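Local coordinates for protein CalsepRRP (Calystegia sepium, PDB 1JY5) that belongs to the RNase T2 family of RNA-cleaving enzymes but probably lacks, or has little of, their ribonuclease activity, at residues T41-L45 / K77-Y82; W54-G60 / A103-C108; M125-Y130 / F182-L188. One frame throughout, in Å; residues are numbered along the deposited sequence.

Interaction 1 (T41-L45 / K77-Y82); sequences TIKGL and KYWPSY
Ile42 meets both the carbonyl oxygen of Tyr78, where helix 72-78 ends, and the indole of Trp79. Its CB and CG1 pass close to Tyr78 O. CG2, anti to the backbone N (chi1 of the residue -57°), sits over one face of the indole, 3.5 Å from the centroid of the Trp79 six-membered ring. The tip, CD1, reaches the benzo side of the same ring at Trp79 CE3, 3.8 Å away. At the backbone, a nearly straight bond runs from Ile42 N to Tyr78 O (2.7 Å, 172° at the hydrogen). One residue earlier, Thr41 OG1 bonds to Tyr82 OH at 2.7 Å, close to the phenol plane. A water in the plane of the indole donates to Lys43 O and accepts from Trp79 NE1 at 3.1 Å; a second bonds Thr41 OG1 and donates toward Ile42 O and Pro80 O. Helices 97-106 and 116-129 touch Trp79, through Leu98, Glu101, Thr123 and Phe120. Lys43 and Gly44, both facing Ala11, form a classic beta bulge, and Lys43 stands where active RNases T2 carry a histidine in their first conserved motif. The amide bond thus ties helix end to strand; the apolar face and the NE1 water hold the indole.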
loop_
_atom_site.group_PDB
_atom_site.type_symbol
_atom_site.label_atom_id
_atom_site.label_comp_id
_atom_site.label_asym_id
_atom_site.label_seq_id
_atom_site.Cartn_x
_atom_site.Cartn_y
_atom_site.Cartn_z
ATOM N N THR A 41 3.150 1.186 -5.571
ATOM C CA THR A 41 4.048 0.317 -4.820
ATOM C C THR A 41 3.343 0.067 -3.492
ATOM O O THR A 41 2.373 0.751 -3.151
ATOM C CB THR A 41 5.454 0.940 -4.542
ATOM O OG1 THR A 41 5.308 2.186 -3.852
ATOM C CG2 THR A 41 6.221 1.141 -5.840
ATOM N N ILE A 42 3.825 -0.908 -2.737
ATOM C CA ILE A 42 3.191 -1.243 -1.469
ATOM C C ILE A 42 3.432 -0.253 -0.339
ATOM O O ILE A 42 4.567 0.113 -0.037
ATOM C CB ILE A 42 3.642 -2.641 -0.972
ATOM C CG1 ILE A 42 3.323 -3.698 -2.038
ATOM C CG2 ILE A 42 2.911 -2.988 0.325
ATOM C CD1 ILE A 42 3.952 -5.057 -1.768
ATOM N N LYS A 43 2.341 0.198 0.263
ATOM C CA LYS A 43 2.427 1.071 1.418
ATOM C C LYS A 43 2.414 0.076 2.584
ATOM O O LYS A 43 3.290 0.100 3.459
ATOM C CB LYS A 43 1.215 1.996 1.490
ATOM C CG LYS A 43 1.112 2.780 2.782
ATOM C CD LYS A 43 2.331 3.651 3.008
ATOM C CE LYS A 43 2.203 4.365 4.335
ATOM N NZ LYS A 43 3.383 5.211 4.639
ATOM N N GLY A 44 1.419 -0.812 2.580
ATOM C CA GLY A 44 1.330 -1.825 3.620
ATOM C C GLY A 44 0.153 -2.780 3.504
ATOM O O GLY A 44 -0.691 -2.624 2.628
ATOM N N LEU A 45 0.123 -3.793 4.371
ATOM C CA LEU A 45 -0.981 -4.754 4.423
ATOM C C LEU A 45 -1.431 -4.570 5.859
ATOM O O LEU A 45 -0.710 -4.917 6.794
ATOM C CB LEU A 45 -0.507 -6.199 4.203
ATOM C CG LEU A 45 -1.616 -7.266 4.336
ATOM C CD1 LEU A 45 -2.711 -7.034 3.293
ATOM C CD2 LEU A 45 -1.013 -8.656 4.151
ATOM N N LYS A 77 12.132 -3.128 -4.507
ATOM C CA LYS A 77 11.534 -2.566 -5.703
ATOM C C LYS A 77 10.043 -2.281 -5.609
ATOM O O LYS A 77 9.567 -1.268 -6.127
ATOM C CB LYS A 77 11.805 -3.493 -6.892
ATOM C CG LYS A 77 11.287 -2.978 -8.225
ATOM C CD LYS A 77 11.711 -3.907 -9.353
ATOM C CE LYS A 77 11.086 -3.500 -10.674
ATOM N NZ LYS A 77 11.500 -2.129 -11.086
ATOM N N TYR A 78 9.301 -3.156 -4.941
ATOM C CA TYR A 78 7.854 -2.983 -4.856
ATOM C C TYR A 78 7.312 -2.478 -3.528
ATOM O O TYR A 78 6.128 -2.158 -3.417
ATOM C CB TYR A 78 7.185 -4.295 -5.252
ATOM C CG TYR A 78 7.633 -4.751 -6.622
ATOM C CD1 TYR A 78 8.523 -5.810 -6.773
ATOM C CD2 TYR A 78 7.194 -4.092 -7.766
ATOM C CE1 TYR A 78 8.966 -6.204 -8.036
ATOM C CE2 TYR A 78 7.628 -4.474 -9.031
ATOM C CZ TYR A 78 8.513 -5.531 -9.158
ATOM O OH TYR A 78 8.930 -5.914 -10.413
ATOM N N TRP A 79 8.180 -2.408 -2.526
ATOM C CA TRP A 79 7.796 -1.902 -1.211
ATOM C C TRP A 79 8.856 -0.891 -0.751
ATOM O O TRP A 79 9.341 -0.956 0.374
ATOM C CB TRP A 79 7.710 -3.048 -0.200
ATOM C CG TRP A 79 6.895 -2.719 1.023
ATOM C CD1 TRP A 79 6.815 -1.515 1.656
ATOM C CD2 TRP A 79 6.058 -3.615 1.761
ATOM N NE1 TRP A 79 5.976 -1.602 2.741
ATOM C CE2 TRP A 79 5.497 -2.881 2.829
ATOM C CE3 TRP A 79 5.725 -4.967 1.620
ATOM C CZ2 TRP A 79 4.622 -3.456 3.760
ATOM C CZ3 TRP A 79 4.856 -5.540 2.543
ATOM C CH2 TRP A 79 4.313 -4.781 3.600
ATOM N N PRO A 80 9.232 0.059 -1.622
ATOM C CA PRO A 80 10.246 1.049 -1.235
ATOM C C PRO A 80 9.723 2.165 -0.336
ATOM O O PRO A 80 8.519 2.321 -0.144
ATOM C CB PRO A 80 10.710 1.628 -2.575
ATOM C CG PRO A 80 10.188 0.671 -3.611
ATOM C CD PRO A 80 8.885 0.209 -3.044
ATOM N N SER A 81 10.656 2.947 0.192
ATOM C CA SER A 81 10.343 4.095 1.026
ATOM C C SER A 81 10.567 5.317 0.125
ATOM O O SER A 81 11.418 5.276 -0.768
ATOM C CB SER A 81 11.294 4.145 2.223
ATOM O OG SER A 81 11.015 5.255 3.053
ATOM N N TYR A 82 9.804 6.389 0.334
ATOM C CA TYR A 82 9.965 7.597 -0.480
ATOM C C TYR A 82 10.394 8.804 0.355
ATOM O O TYR A 82 9.938 9.925 0.122
ATOM C CB TYR A 82 8.663 7.943 -1.222
ATOM C CG TYR A 82 8.218 6.900 -2.220
ATOM C CD1 TYR A 82 7.314 5.905 -1.857
ATOM C CD2 TYR A 82 8.738 6.881 -3.516
ATOM C CE1 TYR A 82 6.937 4.912 -2.754
ATOM C CE2 TYR A 82 8.369 5.887 -4.424
ATOM C CZ TYR A 82 7.467 4.903 -4.032
ATOM O OH TYR A 82 7.113 3.903 -4.912
HETATM O O HOH W 1 6.172 1.671 -1.421
HETATM O O HOH W 2 5.555 1.321 3.726
#

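Interaction 2 (W54-G60 / A103-C108); sequences WPSCCEG and AKHGTC
The disulfide between Cys58 and Cys108 ties the loop 54-60 to the C-terminal side of helix 97-106: SG to SG is 2.0 Å and chi3 is 94°. Each CB already points at the other segment, and chi1 of -57° sets both sulfurs anti to their carbonyl carbons. Pro55 packs on the same bridge, its CG 3.8 Å from Cys108 CB. Alongside, Cys57 N donates to Lys104 O at 2.9 Å, reaching it from a position tilted out of the carbonyl plane, and Ser56 CA lies 3.3 Å from the same oxygen in a CA-H...O contact. Thr107 OG1 receives only a weak bond from Cys58 N (3.2 Å, 121° at the hydrogen).

What holds these groups lies one shell out. Thr107 OG1 donates to Ala103 O, which is also approached by Cys57 CA and accepts a hydrogen bond from a water that also donates to Cys58 O. A second water, in the plane of the imidazole, bonds His105 ND1 at 2.6 Å and donates to Pro55 O. The Trp54 indole meets the imidazole obliquely, its CD1 3.8 Å from His105 CE1 and near that ring's plane. Further out, Trp46 stacks on His105 and Tyr100 bonds Lys104 NZ. Residues 103-108 carry the KHGTC part of the family's second conserved motif. Ala103 O and Lys104 O thus find partners in the loop or its waters, while the Cys58-Cys108 bridge ties the loop to the segment carrying His105, and Cys57-Cys90 ties it to another loop.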
loop_
_atom_site.group_PDB
_atom_site.type_symbol
_atom_site.label_atom_id
_atom_site.label_comp_id
_atom_site.label_asym_id
_atom_site.label_seq_id
_atom_site.Cartn_x
_atom_site.Cartn_y
_atom_site.Cartn_z
ATOM N N TRP A 54 -8.163 -0.209 14.302
ATOM C CA TRP A 54 -7.353 -1.371 13.975
ATOM C C TRP A 54 -6.386 -1.720 15.096
ATOM O O TRP A 54 -6.061 -0.887 15.930
ATOM C CB TRP A 54 -6.567 -1.101 12.684
ATOM C CG TRP A 54 -5.678 0.107 12.771
ATOM C CD1 TRP A 54 -4.395 0.150 13.244
ATOM C CD2 TRP A 54 -6.036 1.459 12.461
ATOM N NE1 TRP A 54 -3.934 1.445 13.253
ATOM C CE2 TRP A 54 -4.920 2.270 12.778
ATOM C CE3 TRP A 54 -7.192 2.067 11.952
ATOM C CZ2 TRP A 54 -4.927 3.659 12.600
ATOM C CZ3 TRP A 54 -7.198 3.451 11.777
ATOM C CH2 TRP A 54 -6.072 4.229 12.101
ATOM N N PRO A 55 -5.934 -2.980 15.141
ATOM C CA PRO A 55 -4.989 -3.377 16.184
ATOM C C PRO A 55 -3.637 -2.817 15.748
ATOM O O PRO A 55 -3.386 -2.677 14.551
ATOM C CB PRO A 55 -5.041 -4.902 16.123
ATOM C CG PRO A 55 -5.245 -5.150 14.646
ATOM C CD PRO A 55 -6.300 -4.124 14.286
ATOM N N SER A 56 -2.771 -2.469 16.690
ATOM C CA SER A 56 -1.472 -1.935 16.298
ATOM C C SER A 56 -0.384 -2.309 17.283
ATOM O O SER A 56 -0.637 -2.449 18.474
ATOM C CB SER A 56 -1.525 -0.405 16.183
ATOM O OG SER A 56 -1.686 0.194 17.459
ATOM N N CYS A 57 0.834 -2.475 16.778
ATOM C CA CYS A 57 1.964 -2.802 17.635
ATOM C C CYS A 57 1.657 -4.010 18.502
ATOM O O CYS A 57 1.799 -3.973 19.725
ATOM C CB CYS A 57 2.298 -1.603 18.523
ATOM S SG CYS A 57 2.802 -0.106 17.584
ATOM N N CYS A 58 1.255 -5.093 17.853
ATOM C CA CYS A 58 0.926 -6.324 18.547
ATOM C C CYS A 58 2.151 -7.149 18.934
ATOM O O CYS A 58 3.281 -6.853 18.534
ATOM C CB CYS A 58 -0.016 -7.161 17.674
ATOM S SG CYS A 58 -1.535 -6.264 17.233
ATOM N N GLU A 59 1.904 -8.176 19.737
ATOM C CA GLU A 59 2.951 -9.082 20.177
ATOM C C GLU A 59 3.456 -9.827 18.953
ATOM O O GLU A 59 2.726 -10.001 17.979
ATOM C CB GLU A 59 2.391 -10.082 21.191
ATOM C CG GLU A 59 1.995 -9.449 22.510
ATOM C CD GLU A 59 3.172 -8.795 23.195
ATOM O OE1 GLU A 59 4.163 -9.505 23.469
ATOM O OE2 GLU A 59 3.115 -7.574 23.456
ATOM N N GLY A 60 4.703 -10.269 19.001
ATOM C CA GLY A 60 5.259 -10.987 17.873
ATOM C C GLY A 60 6.754 -10.810 17.858
ATOM O O GLY A 60 7.282 -9.940 18.548
ATOM N N ALA A 103 6.358 -4.018 12.677
ATOM C CA ALA A 103 6.094 -3.719 14.074
ATOM C C ALA A 103 4.678 -3.208 14.293
ATOM O O ALA A 103 3.944 -3.707 15.149
ATOM C CB ALA A 103 7.105 -2.692 14.593
ATOM N N LYS A 104 4.287 -2.222 13.494
ATOM C CA LYS A 104 2.980 -1.600 13.632
ATOM C C LYS A 104 1.778 -2.429 13.181
ATOM O O LYS A 104 0.750 -2.459 13.868
ATOM C CB LYS A 104 2.984 -0.259 12.889
ATOM C CG LYS A 104 1.814 0.657 13.227
ATOM C CD LYS A 104 1.906 1.944 12.419
ATOM C CE LYS A 104 0.905 2.975 12.887
ATOM N NZ LYS A 104 0.972 4.190 12.043
ATOM N N HIS A 105 1.909 -3.114 12.047
ATOM C CA HIS A 105 0.797 -3.895 11.493
ATOM C C HIS A 105 1.038 -5.392 11.274
ATOM O O HIS A 105 0.153 -6.208 11.532
ATOM C CB HIS A 105 0.373 -3.283 10.155
ATOM C CG HIS A 105 -0.163 -1.889 10.259
ATOM N ND1 HIS A 105 -1.391 -1.600 10.815
ATOM C CD2 HIS A 105 0.337 -0.706 9.824
ATOM C CE1 HIS A 105 -1.626 -0.305 10.716
ATOM N NE2 HIS A 105 -0.595 0.261 10.117
ATOM N N GLY A 106 2.225 -5.744 10.780
ATOM C CA GLY A 106 2.542 -7.139 10.506
ATOM C C GLY A 106 2.346 -8.078 11.683
ATOM O O GLY A 106 1.797 -9.175 11.540
ATOM N N THR A 107 2.809 -7.645 12.849
ATOM C CA THR A 107 2.680 -8.430 14.070
ATOM C C THR A 107 1.208 -8.706 14.368
ATOM O O THR A 107 0.874 -9.719 14.965
ATOM C CB THR A 107 3.291 -7.683 15.279
ATOM O OG1 THR A 107 2.718 -6.373 15.369
ATOM C CG2 THR A 107 4.806 -7.561 15.131
ATOM N N CYS A 108 0.324 -7.809 13.940
ATOM C CA CYS A 108 -1.103 -7.981 14.192
ATOM C C CYS A 108 -1.822 -8.907 13.193
ATOM O O CYS A 108 -3.033 -9.110 13.297
ATOM C CB CYS A 108 -1.788 -6.613 14.212
ATOM S SG CYS A 108 -1.139 -5.402 15.426
HETATM O O HOH W 3 -2.892 -3.339 12.034
HETATM O O HOH W 4 4.696 -4.621 17.520
#

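Interaction 3 (M125-Y130 / F182-L188); sequences MLYFKY and FDKTLQL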
loop_
_atom_site.group_PDB
_atom_site.type_symbol
_atom_site.label_atom_id
_atom_site.label_comp_id
_atom_site.label_asym_id
_atom_site.label_seq_id
_atom_site.Cartn_x
_atom_site.Cartn_y
_atom_site.Cartn_z
ATOM N N MET A 125 2.368 -11.226 -2.844
ATOM C CA MET A 125 1.517 -12.088 -3.655
ATOM C C MET A 125 0.269 -11.349 -4.106
ATOM O O MET A 125 -0.057 -11.345 -5.288
ATOM C CB MET A 125 1.105 -13.333 -2.867
ATOM C CG MET A 125 0.258 -14.330 -3.656
ATOM S SD MET A 125 -0.302 -15.697 -2.605
ATOM C CE MET A 125 -1.622 -14.863 -1.708
ATOM N N LEU A 126 -0.435 -10.735 -3.160
ATOM C CA LEU A 126 -1.649 -9.991 -3.479
ATOM C C LEU A 126 -1.314 -8.824 -4.406
ATOM O O LEU A 126 -2.041 -8.549 -5.365
ATOM C CB LEU A 126 -2.306 -9.477 -2.189
ATOM C CG LEU A 126 -2.841 -10.544 -1.215
ATOM C CD1 LEU A 126 -3.290 -9.894 0.085
ATOM C CD2 LEU A 126 -4.003 -11.294 -1.864
ATOM N N TYR A 127 -0.201 -8.147 -4.123
ATOM C CA TYR A 127 0.246 -7.015 -4.930
ATOM C C TYR A 127 0.490 -7.416 -6.383
ATOM O O TYR A 127 0.130 -6.684 -7.301
ATOM C CB TYR A 127 1.536 -6.432 -4.350
ATOM C CG TYR A 127 2.191 -5.384 -5.228
ATOM C CD1 TYR A 127 1.742 -4.061 -5.233
ATOM C CD2 TYR A 127 3.268 -5.716 -6.048
ATOM C CE1 TYR A 127 2.359 -3.091 -6.032
ATOM C CE2 TYR A 127 3.889 -4.760 -6.851
ATOM C CZ TYR A 127 3.431 -3.450 -6.834
ATOM O OH TYR A 127 4.072 -2.500 -7.600
ATOM N N PHE A 128 1.126 -8.566 -6.588
ATOM C CA PHE A 128 1.411 -9.049 -7.941
ATOM C C PHE A 128 0.160 -9.586 -8.619
ATOM O O PHE A 128 -0.002 -9.452 -9.833
ATOM C CB PHE A 128 2.463 -10.159 -7.910
ATOM C CG PHE A 128 3.842 -9.677 -7.579
ATOM C CD1 PHE A 128 4.636 -10.381 -6.677
ATOM C CD2 PHE A 128 4.352 -8.520 -8.166
ATOM C CE1 PHE A 128 5.922 -9.946 -6.367
ATOM C CE2 PHE A 128 5.641 -8.076 -7.863
ATOM C CZ PHE A 128 6.425 -8.788 -6.960
ATOM N N LYS A 129 -0.723 -10.203 -7.838
ATOM C CA LYS A 129 -1.948 -10.761 -8.400
ATOM C C LYS A 129 -2.889 -9.679 -8.924
ATOM O O LYS A 129 -3.427 -9.796 -10.027
ATOM C CB LYS A 129 -2.685 -11.609 -7.357
ATOM C CG LYS A 129 -3.959 -12.239 -7.903
ATOM C CD LYS A 129 -4.693 -13.067 -6.870
ATOM C CE LYS A 129 -5.906 -13.751 -7.498
ATOM N NZ LYS A 129 -6.717 -14.466 -6.478
ATOM N N TYR A 130 -3.092 -8.634 -8.125
ATOM C CA TYR A 130 -3.975 -7.540 -8.508
ATOM C C TYR A 130 -3.189 -6.281 -8.846
ATOM O O TYR A 130 -3.057 -5.374 -8.022
ATOM C CB TYR A 130 -4.969 -7.239 -7.381
ATOM C CG TYR A 130 -5.826 -8.424 -7.000
ATOM C CD1 TYR A 130 -5.538 -9.186 -5.867
ATOM C CD2 TYR A 130 -6.923 -8.795 -7.780
ATOM C CE1 TYR A 130 -6.321 -10.286 -5.518
ATOM C CE2 TYR A 130 -7.709 -9.893 -7.439
ATOM C CZ TYR A 130 -7.401 -10.631 -6.307
ATOM O OH TYR A 130 -8.175 -11.715 -5.966
ATOM N N PHE A 182 -9.446 -7.228 1.701
ATOM C CA PHE A 182 -9.519 -8.683 1.589
ATOM C C PHE A 182 -9.994 -9.313 2.900
ATOM O O PHE A 182 -9.669 -8.810 3.977
ATOM C CB PHE A 182 -8.142 -9.285 1.271
ATOM C CG PHE A 182 -7.552 -8.837 -0.038
ATOM C CD1 PHE A 182 -6.807 -7.662 -0.114
ATOM C CD2 PHE A 182 -7.742 -9.591 -1.196
ATOM C CE1 PHE A 182 -6.261 -7.239 -1.325
ATOM C CE2 PHE A 182 -7.198 -9.176 -2.418
ATOM C CZ PHE A 182 -6.456 -7.997 -2.480
ATOM N N ASP A 183 -10.749 -10.412 2.812
ATOM C CA ASP A 183 -11.196 -11.101 4.019
ATOM C C ASP A 183 -10.038 -11.977 4.500
ATOM O O ASP A 183 -8.973 -11.997 3.875
ATOM C CB ASP A 183 -12.490 -11.919 3.771
ATOM C CG ASP A 183 -12.311 -13.089 2.806
ATOM O OD1 ASP A 183 -13.340 -13.546 2.256
ATOM O OD2 ASP A 183 -11.181 -13.574 2.602
ATOM N N LYS A 184 -10.232 -12.680 5.612
ATOM C CA LYS A 184 -9.186 -13.516 6.181
ATOM C C LYS A 184 -8.837 -14.748 5.353
ATOM O O LYS A 184 -7.919 -15.492 5.700
ATOM C CB LYS A 184 -9.548 -13.900 7.620
ATOM C CG LYS A 184 -9.327 -12.747 8.616
ATOM C CD LYS A 184 -9.609 -13.153 10.064
ATOM C CE LYS A 184 -11.084 -13.254 10.345
ATOM N NZ LYS A 184 -11.725 -11.926 10.492
ATOM N N THR A 185 -9.568 -14.963 4.262
ATOM C CA THR A 185 -9.268 -16.072 3.366
ATOM C C THR A 185 -8.688 -15.486 2.074
ATOM O O THR A 185 -8.659 -16.138 1.033
ATOM C CB THR A 185 -10.522 -16.952 3.046
ATOM O OG1 THR A 185 -11.622 -16.123 2.648
ATOM C CG2 THR A 185 -10.916 -17.781 4.264
ATOM N N LEU A 186 -8.225 -14.240 2.163
ATOM C CA LEU A 186 -7.605 -13.543 1.037
ATOM C C LEU A 186 -8.524 -13.301 -0.166
ATOM O O LEU A 186 -8.054 -13.148 -1.299
ATOM C CB LEU A 186 -6.339 -14.298 0.590
ATOM C CG LEU A 186 -5.251 -14.537 1.659
ATOM C CD1 LEU A 186 -4.042 -15.214 1.023
ATOM C CD2 LEU A 186 -4.831 -13.212 2.291
ATOM N N GLN A 187 -9.830 -13.267 0.076
ATOM C CA GLN A 187 -10.794 -13.006 -0.989
ATOM C C GLN A 187 -11.130 -11.522 -0.951
ATOM O O GLN A 187 -11.329 -10.949 0.125
ATOM C CB GLN A 187 -12.100 -13.781 -0.784
ATOM C CG GLN A 187 -11.985 -15.284 -0.660
ATOM C CD GLN A 187 -13.358 -15.932 -0.499
ATOM O OE1 GLN A 187 -14.090 -15.644 0.459
ATOM N NE2 GLN A 187 -13.714 -16.807 -1.438
ATOM N N LEU A 188 -11.196 -10.903 -2.124
ATOM C CA LEU A 188 -11.537 -9.490 -2.227
ATOM C C LEU A 188 -12.862 -9.229 -1.531
ATOM O O LEU A 188 -13.782 -10.034 -1.628
ATOM C CB LEU A 188 -11.688 -9.100 -3.696
ATOM C CG LEU A 188 -10.400 -8.928 -4.477
ATOM C CD1 LEU A 188 -10.656 -9.053 -5.968
ATOM C CD2 LEU A 188 -9.827 -7.575 -4.116
HETATM O O HOH W 5 -6.401 -13.715 -3.358
HETATM O O HOH W 6 -10.338 -12.521 -4.493
#
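A beta hairpin loop, running from strand 174-182 to strand 188-189, packs through Phe182, Leu186 and Leu188 against Met125, Leu126 and Tyr130 at the C-terminal end of helix 116-129. The loop is a type I turn from Asp183 to Leu186 with a G1-type beta bulge: Leu186 N bonds Asp183 O, Asp183 N bonds Gln187 O, and Leu186 takes left-handed backbone angles. Inside it, Asp183 OD2 is gripped by three donors, Thr185 N and Thr185 OG1 from one side of the carboxylate plane and Gln187 N (2.9 Å from OD2) from the other, each well out of it; the first of these makes an Asx turn.

Across the contact, Leu126 CD2 sits over one face of the Phe182 ring, offset toward its rim and 4.2 Å from the centroid. The Tyr130 ring comes at the same phenyl obliquely, planes at 46°, with Tyr130 CE1 close to the phenyl plane and 3.4 Å from Phe182 CE2. On the same side of the Tyr130 ring, but toward its CE2 edge, lies Leu188, whose CD1 is 3.4 Å from Tyr130 CE2. At the outer margin a bend at chi3 (77°) carries Met125 CE to within 3.7 Å of Leu186 CD1, the two side chains crossing at about a right angle. Phe182 rests on Phe8 and Leu10 of strand 7-14, while Tyr130 and Leu188 both reach Leu162 of helix 151-162.

Polar links line the margin. Lys129 NZ donates to Tyr130 OH at 3.2 Å and to a water that in turn donates to Leu186 O; another water, bonded to Tyr130 OH, accepts from Leu188 N (N to water O 3.0 Å). Direct contact is therefore apolar, whereas the polar joins between helix and hairpin run through water.

From the N terminus, strand 40-48 opens interaction 1, and the loop at 54-60 opens interaction 2 before 77-82 closes the first. Interaction 2 then closes at 103-108, so the two loops cross: the strand is tied to the end of helix 72-78, and the loop after it to helix 97-106. Interaction 3 follows in series and closes a span of 51 residues, joining helix 116-129 to the hairpin between strands 174-182 and 188-189 of the main sheet. Interactions 1 and 2 touch where Leu45 O packs on His105 CB. Interactions 1 and 3 meet through Tyr127, which packs against Ile42 and Tyr78, and Phe128, which meets Tyr78. Interactions 2 and 3 stay about 8 Å apart at their nearest atoms.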